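PDB 1D02: type II restriction enzyme MunI from Mycoplasma, which recognises the double-stranded DNA sequence 5'-CAATTG-3' as a homodimer and cleaves it after the first C, leaving terminal 5'-phosphates. Local coordinates for residues D[86-95]-D[193-202]. The protein carries 1 engineered substitution. Residues are numbered along the deposited sequence; the frame is centred on the assembly and turned at random.
Sequences IENTETHKIL and FNEKLKKYLD
Leu201 is the main bump of this contact: its forked end settles on the face of the hairpin whose two strands carry Ile86 and Leu95. CD2 presses on the backbone of the second strand, 3.7 Å from Lys93 C, while CD1 bears on the first, 4.0 Å from Ile86 CG2; CB meets CB of Asn88. Ile86 also serves Phe193. Its CD1 lies over one face of that ring, 4.1 Å from the centroid in a CH-pi contact, its CG2 packs on CZ, and Lys198 CB sits above the opposite face, toward its rim. Leu95 fills the next hollow: with CG anti to the backbone N (chi1 170°), it sends CD2 to the ring's edge and, 3.9 Å away, to Leu197 CD1. Trp149 of strand 148-153 touches all three of Leu95, Phe193 and Leu197.

Toward the turn the contact becomes polar. Thr91 OG1 donates to Leu201 O at 2.7 Å, nearly in line with the carbonyl, and accepts from Lys93 N in an ST turn. Asn88 OD1 receives the amides of Glu90 and Thr91, which fixes its side chain, and a water joins its ND2 to Lys198 O and Asp202 OD1. Lys93 stretches out alongside the chain end until Lys93 NZ donates to Asp202 O, 2.9 Å away in the terminal carboxylate; another water links NZ to Tyr200 O.

About 14 Å from the bound DNA at the nearest atom, the C-terminal helix, through Phe193 and Leu197, and the 3-10 segment 198-201, through Leu201, pack on one face of a beta hairpin, as helices cover a sheet in the alpha/beta core of this PDDEXK-clan nuclease.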
ATOM      1  N   ILE D  86      -6.795 -19.150  -2.331  1.00  7.76           N
ATOM      2  CA  ILE D  86      -7.637 -20.243  -1.863  1.00  7.69           C
ATOM      3  C   ILE D  86      -8.885 -20.214  -2.740  1.00  7.69           C
ATOM      4  O   ILE D  86      -9.584 -19.194  -2.799  1.00  7.69           O
ATOM      5  CB  ILE D  86      -8.049 -20.068  -0.396  1.00  7.69           C
ATOM      6  CG1 ILE D  86      -6.817 -20.241   0.484  1.00  7.69           C
ATOM      7  CG2 ILE D  86      -9.122 -21.105  -0.026  1.00  7.73           C
ATOM      8  CD1 ILE D  86      -7.040 -19.920   1.910  1.00  7.74           C
ATOM      9  N   GLU D  87      -9.145 -21.318  -3.439  1.00  7.69           N
ATOM     10  CA  GLU D  87     -10.331 -21.363  -4.295  1.00  8.53           C
ATOM     11  C   GLU D  87     -11.347 -22.373  -3.808  1.00  8.71           C
ATOM     12  O   GLU D  87     -10.980 -23.463  -3.356  1.00  7.69           O
ATOM     13  CB  GLU D  87      -9.966 -21.751  -5.744  1.00  8.54           C
ATOM     14  CG  GLU D  87     -11.215 -21.883  -6.658  1.00 10.79           C
ATOM     15  CD  GLU D  87     -10.880 -22.100  -8.116  1.00 15.49           C
ATOM     16  OE1 GLU D  87      -9.682 -22.192  -8.457  1.00 15.58           O
ATOM     17  OE2 GLU D  87     -11.825 -22.179  -8.931  1.00 16.95           O
ATOM     18  N   ASN D  88     -12.623 -21.998  -3.874  1.00  7.69           N
ATOM     19  CA  ASN D  88     -13.721 -22.923  -3.582  1.00  7.69           C
ATOM     20  C   ASN D  88     -14.011 -23.430  -5.009  1.00  9.19           C
ATOM     21  O   ASN D  88     -14.522 -22.667  -5.843  1.00  7.69           O
ATOM     22  CB  ASN D  88     -14.910 -22.156  -3.036  1.00  7.69           C
ATOM     23  CG  ASN D  88     -16.160 -23.019  -2.922  1.00  7.69           C
ATOM     24  OD1 ASN D  88     -16.355 -23.968  -3.699  1.00  9.62           O
ATOM     25  ND2 ASN D  88     -17.016 -22.674  -1.976  1.00  8.02           N
ATOM     26  N   THR D  89     -13.674 -24.690  -5.304  1.00  8.20           N
ATOM     27  CA  THR D  89     -13.837 -25.212  -6.657  1.00 11.01           C
ATOM     28  C   THR D  89     -15.281 -25.454  -7.088  1.00 11.76           C
ATOM     29  O   THR D  89     -15.524 -25.747  -8.256  1.00 12.54           O
ATOM     30  CB  THR D  89     -13.029 -26.504  -6.891  1.00 10.94           C
ATOM     31  OG1 THR D  89     -13.499 -27.532  -6.006  1.00 11.56           O
ATOM     32  CG2 THR D  89     -11.539 -26.250  -6.657  1.00 12.42           C
ATOM     33  N   GLU D  90     -16.229 -25.328  -6.169  1.00 12.01           N
ATOM     34  CA  GLU D  90     -17.631 -25.506  -6.538  1.00 14.32           C
ATOM     35  C   GLU D  90     -18.218 -24.189  -7.011  1.00 12.92           C
ATOM     36  O   GLU D  90     -18.979 -24.149  -7.979  1.00 13.23           O
ATOM     37  CB  GLU D  90     -18.451 -26.022  -5.366  1.00 17.77           C
ATOM     38  CG  GLU D  90     -18.208 -27.478  -5.053  1.00 24.26           C
ATOM     39  CD  GLU D  90     -19.161 -28.003  -4.003  1.00 28.36           C
ATOM     40  OE1 GLU D  90     -19.041 -29.199  -3.663  1.00 32.04           O
ATOM     41  OE2 GLU D  90     -20.025 -27.224  -3.526  1.00 30.34           O
ATOM     42  N   THR D  91     -17.850 -23.109  -6.340  1.00 10.69           N
ATOM     43  CA  THR D  91     -18.345 -21.778  -6.678  1.00 10.02           C
ATOM     44  C   THR D  91     -17.375 -21.010  -7.594  1.00  9.84           C
ATOM     45  O   THR D  91     -17.758 -20.035  -8.239  1.00 10.07           O
ATOM     46  CB  THR D  91     -18.514 -20.934  -5.432  1.00 10.25           C
ATOM     47  OG1 THR D  91     -17.233 -20.759  -4.826  1.00 10.29           O
ATOM     48  CG2 THR D  91     -19.453 -21.592  -4.432  1.00 10.32           C
ATOM     49  N   HIS D  92     -16.128 -21.456  -7.625  1.00  9.39           N
ATOM     50  CA  HIS D  92     -15.065 -20.831  -8.417  1.00  9.85           C
ATOM     51  C   HIS D  92     -14.686 -19.435  -7.898  1.00  9.30           C
ATOM     52  O   HIS D  92     -14.047 -18.639  -8.624  1.00  7.98           O
ATOM     53  CB  HIS D  92     -15.453 -20.787  -9.888  1.00 13.52           C
ATOM     54  CG  HIS D  92     -15.712 -22.142 -10.473  1.00 18.14           C
ATOM     55  ND1 HIS D  92     -14.710 -23.066 -10.683  1.00 22.07           N
ATOM     56  CD2 HIS D  92     -16.868 -22.752 -10.830  1.00 21.60           C
ATOM     57  CE1 HIS D  92     -15.238 -24.189 -11.142  1.00 21.51           C
ATOM     58  NE2 HIS D  92     -16.546 -24.025 -11.239  1.00 22.66           N
ATOM     59  N   LYS D  93     -15.084 -19.145  -6.659  1.00  7.69           N
ATOM     60  CA  LYS D  93     -14.710 -17.882  -6.019  1.00  7.69           C
ATOM     61  C   LYS D  93     -13.305 -18.108  -5.441  1.00  8.59           C
ATOM     62  O   LYS D  93     -12.976 -19.207  -4.960  1.00  7.69           O
ATOM     63  CB  LYS D  93     -15.696 -17.489  -4.912  1.00  7.98           C
ATOM     64  CG  LYS D  93     -17.016 -16.961  -5.478  1.00  9.21           C
ATOM     65  CD  LYS D  93     -17.932 -16.398  -4.401  1.00  8.88           C
ATOM     66  CE  LYS D  93     -19.195 -15.785  -5.040  1.00  9.59           C
ATOM     67  NZ  LYS D  93     -20.108 -15.280  -3.992  1.00  7.69           N
ATOM     68  N   ILE D  94     -12.478 -17.068  -5.505  1.00  7.69           N
ATOM     69  CA  ILE D  94     -11.092 -17.163  -5.060  1.00  7.81           C
ATOM     70  C   ILE D  94     -10.686 -16.014  -4.145  1.00  8.12           C
ATOM     71  O   ILE D  94     -11.039 -14.853  -4.387  1.00  7.69           O
ATOM     72  CB  ILE D  94     -10.132 -17.119  -6.267  1.00  8.05           C
ATOM     73  CG1 ILE D  94     -10.497 -18.213  -7.264  1.00  8.12           C
ATOM     74  CG2 ILE D  94      -8.681 -17.282  -5.793  1.00  7.69           C
ATOM     75  CD1 ILE D  94      -9.868 -18.058  -8.633  1.00  9.63           C
ATOM     76  N   LEU D  95      -9.937 -16.354  -3.095  1.00  7.69           N
ATOM     77  CA  LEU D  95      -9.416 -15.361  -2.148  1.00  7.69           C
ATOM     78  C   LEU D  95      -7.914 -15.346  -2.439  1.00  8.36           C
ATOM     79  O   LEU D  95      -7.266 -16.388  -2.381  1.00  7.69           O
ATOM     80  CB  LEU D  95      -9.661 -15.817  -0.700  1.00  7.74           C
ATOM     81  CG  LEU D  95      -8.951 -15.002   0.394  1.00  7.69           C
ATOM     82  CD1 LEU D  95      -9.591 -13.608   0.439  1.00  7.69           C
ATOM     83  CD2 LEU D  95      -9.078 -15.692   1.757  1.00  7.69           C
ATOM     84  N   PHE D 193      -9.319 -18.165   8.766  1.00  7.69           N
ATOM     85  CA  PHE D 193      -9.946 -18.327   7.456  1.00  8.21           C
ATOM     86  C   PHE D 193     -11.347 -18.950   7.616  1.00  7.96           C
ATOM     87  O   PHE D 193     -12.334 -18.444   7.095  1.00  9.20           O
ATOM     88  CB  PHE D 193      -9.104 -19.272   6.589  1.00  7.99           C
ATOM     89  CG  PHE D 193      -9.809 -19.737   5.341  1.00  8.29           C
ATOM     90  CD1 PHE D 193      -9.965 -18.888   4.252  1.00  8.55           C
ATOM     91  CD2 PHE D 193     -10.328 -21.036   5.270  1.00  8.98           C
ATOM     92  CE1 PHE D 193     -10.631 -19.323   3.094  1.00  9.10           C
ATOM     93  CE2 PHE D 193     -10.992 -21.483   4.128  1.00  8.18           C
ATOM     94  CZ  PHE D 193     -11.144 -20.623   3.033  1.00  9.43           C
ATOM     95  N   ASN D 194     -11.419 -20.042   8.365  1.00  8.05           N
ATOM     96  CA  ASN D 194     -12.675 -20.764   8.552  1.00  7.86           C
ATOM     97  C   ASN D 194     -13.820 -19.921   9.111  1.00  7.94           C
ATOM     98  O   ASN D 194     -14.950 -19.956   8.601  1.00  8.73           O
ATOM     99  CB  ASN D 194     -12.427 -21.955   9.483  1.00  8.22           C
ATOM    100  CG  ASN D 194     -13.577 -22.911   9.525  1.00 10.01           C
ATOM    101  OD1 ASN D 194     -14.088 -23.238  10.608  1.00 13.19           O
ATOM    102  ND2 ASN D 194     -14.006 -23.376   8.359  1.00  7.69           N
ATOM    103  N   GLU D 195     -13.517 -19.156  10.145  1.00  9.55           N
ATOM    104  CA  GLU D 195     -14.509 -18.342  10.834  1.00 11.31           C
ATOM    105  C   GLU D 195     -14.814 -16.993  10.213  1.00 11.05           C
ATOM    106  O   GLU D 195     -15.941 -16.508  10.294  1.00 11.07           O
ATOM    107  CB  GLU D 195     -14.060 -18.125  12.285  1.00 14.53           C
ATOM    108  CG  GLU D 195     -14.089 -19.390  13.154  1.00 18.65           C
ATOM    109  CD  GLU D 195     -13.236 -19.279  14.429  1.00 23.31           C
ATOM    110  OE1 GLU D 195     -12.902 -18.151  14.866  1.00 24.39           O
ATOM    111  OE2 GLU D 195     -12.898 -20.344  15.002  1.00 24.64           O
ATOM    112  N   LYS D 196     -13.825 -16.401   9.554  1.00 10.57           N
ATOM    113  CA  LYS D 196     -13.999 -15.057   9.019  1.00 10.86           C
ATOM    114  C   LYS D 196     -13.997 -14.816   7.522  1.00  9.85           C
ATOM    115  O   LYS D 196     -14.529 -13.801   7.067  1.00 11.82           O
ATOM    116  CB  LYS D 196     -12.939 -14.163   9.653  1.00 12.48           C
ATOM    117  CG  LYS D 196     -13.007 -14.182  11.171  1.00 15.13           C
ATOM    118  CD  LYS D 196     -11.808 -13.531  11.811  1.00 18.75           C
ATOM    119  CE  LYS D 196     -12.053 -13.375  13.301  1.00 22.03           C
ATOM    120  NZ  LYS D 196     -10.795 -13.072  14.032  1.00 26.96           N
ATOM    121  N   LEU D 197     -13.420 -15.733   6.751  1.00  8.46           N
ATOM    122  CA  LEU D 197     -13.300 -15.531   5.317  1.00  7.69           C
ATOM    123  C   LEU D 197     -13.937 -16.578   4.402  1.00  7.87           C
ATOM    124  O   LEU D 197     -14.375 -16.259   3.300  1.00  7.69           O
ATOM    125  CB  LEU D 197     -11.808 -15.418   4.970  1.00  7.69           C
ATOM    126  CG  LEU D 197     -11.011 -14.373   5.767  1.00  7.69           C
ATOM    127  CD1 LEU D 197      -9.494 -14.548   5.471  1.00  7.69           C
ATOM    128  CD2 LEU D 197     -11.466 -12.977   5.384  1.00  8.50           C
ATOM    129  N   LYS D 198     -13.980 -17.824   4.858  1.00  7.96           N
ATOM    130  CA  LYS D 198     -14.506 -18.921   4.057  1.00  9.22           C
ATOM    131  C   LYS D 198     -15.906 -18.674   3.487  1.00  7.77           C
ATOM    132  O   LYS D 198     -16.174 -19.012   2.332  1.00  7.69           O
ATOM    133  CB  LYS D 198     -14.501 -20.218   4.879  1.00  8.82           C
ATOM    134  CG  LYS D 198     -14.718 -21.502   4.048  1.00 10.36           C
ATOM    135  CD  LYS D 198     -14.673 -22.768   4.910  1.00 10.94           C
ATOM    136  CE  LYS D 198     -16.023 -23.029   5.576  1.00 12.92           C
ATOM    137  NZ  LYS D 198     -15.974 -24.141   6.566  1.00 15.64           N
ATOM    138  N   LYS D 199     -16.766 -18.078   4.299  1.00  8.17           N
ATOM    139  CA  LYS D 199     -18.136 -17.802   3.885  1.00  8.80           C
ATOM    140  C   LYS D 199     -18.204 -16.887   2.665  1.00  8.61           C
ATOM    141  O   LYS D 199     -19.203 -16.884   1.955  1.00  8.33           O
ATOM    142  CB  LYS D 199     -18.926 -17.174   5.032  1.00 11.83           C
ATOM    143  CG  LYS D 199     -18.433 -15.798   5.468  1.00 15.00           C
ATOM    144  CD  LYS D 199     -19.197 -15.345   6.726  1.00 20.54           C
ATOM    145  CE  LYS D 199     -18.726 -13.971   7.209  1.00 23.38           C
ATOM    146  NZ  LYS D 199     -19.453 -13.522   8.455  1.00 26.80           N
ATOM    147  N   TYR D 200     -17.147 -16.111   2.422  1.00  8.76           N
ATOM    148  CA  TYR D 200     -17.156 -15.224   1.266  1.00  8.93           C
ATOM    149  C   TYR D 200     -16.855 -15.958  -0.024  1.00  8.66           C
ATOM    150  O   TYR D 200     -16.963 -15.378  -1.107  1.00  8.05           O
ATOM    151  CB  TYR D 200     -16.203 -14.039   1.487  1.00  9.99           C
ATOM    152  CG  TYR D 200     -16.766 -13.093   2.515  1.00 12.15           C
ATOM    153  CD1 TYR D 200     -16.199 -12.999   3.784  1.00 11.17           C
ATOM    154  CD2 TYR D 200     -17.923 -12.346   2.246  1.00 10.64           C
ATOM    155  CE1 TYR D 200     -16.763 -12.198   4.767  1.00 14.07           C
ATOM    156  CE2 TYR D 200     -18.494 -11.530   3.229  1.00 13.05           C
ATOM    157  CZ  TYR D 200     -17.911 -11.463   4.480  1.00 14.56           C
ATOM    158  OH  TYR D 200     -18.454 -10.675   5.454  1.00 15.93           O
ATOM    159  N   LEU D 201     -16.506 -17.241   0.084  1.00  7.69           N
ATOM    160  CA  LEU D 201     -16.262 -18.036  -1.105  1.00  7.69           C
ATOM    161  C   LEU D 201     -17.529 -18.872  -1.446  1.00  7.69           C
ATOM    162  O   LEU D 201     -17.553 -19.635  -2.422  1.00  7.71           O
ATOM    163  CB  LEU D 201     -15.041 -18.934  -0.914  1.00  7.80           C
ATOM    164  CG  LEU D 201     -13.720 -18.162  -0.690  1.00  8.23           C
ATOM    165  CD1 LEU D 201     -12.578 -19.144  -0.509  1.00  8.92           C
ATOM    166  CD2 LEU D 201     -13.427 -17.247  -1.877  1.00  7.69           C
ATOM    167  N   ASP D 202     -18.573 -18.720  -0.642  1.00  8.16           N
ATOM    168  CA  ASP D 202     -19.822 -19.424  -0.933  1.00  9.68           C
ATOM    169  C   ASP D 202     -20.597 -18.639  -1.998  1.00 10.59           C
ATOM    170  O   ASP D 202     -20.367 -17.416  -2.097  1.00 10.48           O
ATOM    171  CB  ASP D 202     -20.712 -19.533   0.316  1.00  9.61           C
ATOM    172  CG  ASP D 202     -20.171 -20.492   1.345  1.00  9.01           C
ATOM    173  OD1 ASP D 202     -19.570 -21.518   0.971  1.00 10.69           O
ATOM    174  OD2 ASP D 202     -20.373 -20.209   2.541  1.00 12.31           O
ATOM    175  OXT ASP D 202     -21.441 -19.256  -2.702  1.00 11.36           O
TER
HETATM  176  O   HOH W   1     -16.912 -21.348   0.998  1.00  8.39           O
HETATM  177  O   HOH W   2     -19.763 -23.661  -1.567  1.00 25.83           O
HETATM  178  O   HOH W   3     -18.656 -13.574  -2.345  1.00 10.20           O